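Local coordinates for UPF0311 protein CA_C3321 (Clostridium acetobutylicum ATCC 824, PDB 3G7G) that is of unknown function but belongs to the UPF0311 (DUF3237) family of antiparallel beta-barrel proteins, at residues Ile89-Ile94 against Thr120-Glu125. Sequence-based numbering, arbitrary orientation.
Sequences IENNGI and TIPTFE
The phenyl ring of Phe-124 meets Ile-89 at its edge: methyl CD1 of Ile-89 lies in the ring plane, 3.8 Å from CE1 of Phe-124, the two side chains running alongside each other from a non-hydrogen-bonded pair. The same ring packs edge-to-face with Phe-139 of the next strand. Farther along the face that carries Ile-89 and Phe-124, the amide of Asn-91 crosses Thr-120 at about a right angle, and OG1 of Thr-120 donates a hydrogen bond to OD1 of Asn-91, the modelled 2.5 Å being so short that its exact length is doubtful. CG anti to the backbone N (chi1 -158°) brings OD1 of Asn-91 to the partner strand, where it also lies 3.5 Å from CB of Pro-122; the proline N nearby has no hydrogen to offer it. Gly-93 faces Thr-120 without a side chain, and their CA atoms approach to 3.7 Å; CG2 of Thr-120 packs on the glycine CA. Between the strands, Glu-90 pairs with Thr-123 and Asn-92 with Ile-121 through two nearly straight backbone bonds each. On the face that carries these four side chains, one water donates to O of Ile-121 at 2.6 Å and joins OG1 of Thr-123, with a weak bond to OD1 of Asn-92, while Glu-90 turns away to a salt bridge from OE2 to Arg-76 of the same chain. Strands 86-96 and 117-126 are antiparallel neighbours in the closed eight-stranded up-and-down beta-barrel of this DUF3237 protein.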
loop_
_atom_site.group_PDB
_atom_site.type_symbol
_atom_site.label_atom_id
_atom_site.label_comp_id
_atom_site.label_asym_id
_atom_site.label_seq_id
_atom_site.Cartn_x
_atom_site.Cartn_y
_atom_site.Cartn_z
ATOM N N ILE A 89 -4.699 14.039 3.061
ATOM C CA ILE A 89 -4.037 13.293 4.124
ATOM C C ILE A 89 -4.489 11.848 4.073
ATOM O O ILE A 89 -5.674 11.610 4.012
ATOM C CB ILE A 89 -4.432 13.846 5.515
ATOM C CG1 ILE A 89 -4.179 15.334 5.559
ATOM C CG2 ILE A 89 -3.664 13.136 6.666
ATOM C CD1 ILE A 89 -4.249 15.912 6.899
ATOM N N GLU A 90 -3.531 10.923 4.029
ATOM C CA GLU A 90 -3.742 9.507 4.297
ATOM C C GLU A 90 -3.013 9.227 5.604
ATOM O O GLU A 90 -1.800 9.371 5.651
ATOM C CB GLU A 90 -3.133 8.680 3.185
ATOM C CG GLU A 90 -4.081 8.003 2.275
ATOM C CD GLU A 90 -4.548 6.645 2.853
ATOM O OE1 GLU A 90 -4.614 6.529 4.116
ATOM O OE2 GLU A 90 -4.838 5.716 2.050
ATOM N N ASN A 91 -3.748 8.879 6.663
ATOM C CA ASN A 91 -3.184 8.726 8.014
ATOM C C ASN A 91 -3.424 7.305 8.489
ATOM O O ASN A 91 -4.579 6.910 8.674
ATOM C CB ASN A 91 -3.848 9.741 8.980
ATOM C CG ASN A 91 -2.999 10.040 10.216
ATOM O OD1 ASN A 91 -1.884 9.587 10.331
ATOM N ND2 ASN A 91 -3.542 10.808 11.141
ATOM N N ASN A 92 -2.353 6.514 8.631
ATOM C CA ASN A 92 -2.496 5.089 8.922
ATOM C C ASN A 92 -1.804 4.800 10.214
ATOM O O ASN A 92 -0.655 5.176 10.406
ATOM C CB ASN A 92 -1.882 4.194 7.831
ATOM C CG ASN A 92 -2.452 4.439 6.473
ATOM O OD1 ASN A 92 -1.751 4.845 5.567
ATOM N ND2 ASN A 92 -3.701 4.186 6.315
ATOM N N GLY A 93 -2.501 4.129 11.122
ATOM C CA GLY A 93 -1.934 3.896 12.414
ATOM C C GLY A 93 -2.583 2.815 13.235
ATOM O O GLY A 93 -3.355 1.987 12.734
ATOM N N ILE A 94 -2.219 2.815 14.514
ATOM C CA ILE A 94 -2.725 1.798 15.442
ATOM C C ILE A 94 -3.199 2.389 16.735
ATOM O O ILE A 94 -2.787 3.504 17.129
ATOM C CB ILE A 94 -1.722 0.672 15.688
ATOM C CG1 ILE A 94 -0.436 1.227 16.253
ATOM C CG2 ILE A 94 -1.450 -0.120 14.361
ATOM C CD1 ILE A 94 0.558 0.117 16.671
ATOM N N THR A 120 0.059 7.151 14.746
ATOM C CA THR A 120 -0.141 7.006 13.313
ATOM C C THR A 120 0.974 7.704 12.502
ATOM O O THR A 120 1.733 8.545 13.019
ATOM C CB THR A 120 -1.543 7.556 12.842
ATOM O OG1 THR A 120 -1.481 8.968 12.668
ATOM C CG2 THR A 120 -2.619 7.266 13.827
ATOM N N ILE A 121 1.065 7.314 11.233
ATOM C CA ILE A 121 1.956 7.894 10.269
ATOM C C ILE A 121 1.096 8.527 9.135
ATOM O O ILE A 121 0.464 7.827 8.354
ATOM C CB ILE A 121 2.898 6.867 9.650
ATOM C CG1 ILE A 121 3.654 6.027 10.687
ATOM C CG2 ILE A 121 3.882 7.572 8.708
ATOM C CD1 ILE A 121 4.556 6.752 11.591
ATOM N N PRO A 122 1.072 9.869 9.065
ATOM C CA PRO A 122 0.457 10.569 7.941
ATOM C C PRO A 122 1.369 10.740 6.706
ATOM O O PRO A 122 2.597 10.969 6.842
ATOM C CB PRO A 122 0.097 11.908 8.542
ATOM C CG PRO A 122 1.243 12.146 9.538
ATOM C CD PRO A 122 1.647 10.802 10.043
ATOM N N THR A 123 0.732 10.588 5.538
ATOM C CA THR A 123 1.252 10.903 4.213
ATOM C C THR A 123 0.442 12.081 3.685
ATOM O O THR A 123 -0.814 12.055 3.739
ATOM C CB THR A 123 1.044 9.678 3.275
ATOM O OG1 THR A 123 1.759 8.555 3.801
ATOM C CG2 THR A 123 1.526 9.920 1.864
ATOM N N PHE A 124 1.130 13.088 3.140
ATOM C CA PHE A 124 0.487 14.258 2.588
ATOM C C PHE A 124 0.638 14.415 1.086
ATOM O O PHE A 124 1.646 14.031 0.509
ATOM C CB PHE A 124 1.014 15.523 3.243
ATOM C CG PHE A 124 0.863 15.540 4.735
ATOM C CD1 PHE A 124 -0.354 15.759 5.327
ATOM C CD2 PHE A 124 1.946 15.291 5.547
ATOM C CE1 PHE A 124 -0.460 15.768 6.724
ATOM C CE2 PHE A 124 1.831 15.311 6.900
ATOM C CZ PHE A 124 0.647 15.540 7.488
ATOM N N GLU A 125 -0.376 15.021 0.477
ATOM C CA GLU A 125 -0.344 15.412 -0.922
ATOM C C GLU A 125 -0.731 16.882 -0.986
ATOM O O GLU A 125 -1.735 17.249 -0.449
ATOM C CB GLU A 125 -1.277 14.522 -1.717
ATOM C CG GLU A 125 -1.327 14.837 -3.155
ATOM C CD GLU A 125 -2.259 13.981 -3.875
ATOM O OE1 GLU A 125 -3.412 14.386 -4.049
ATOM O OE2 GLU A 125 -1.844 12.889 -4.272
HETATM O O HOH W 1 0.777 6.972 5.930
#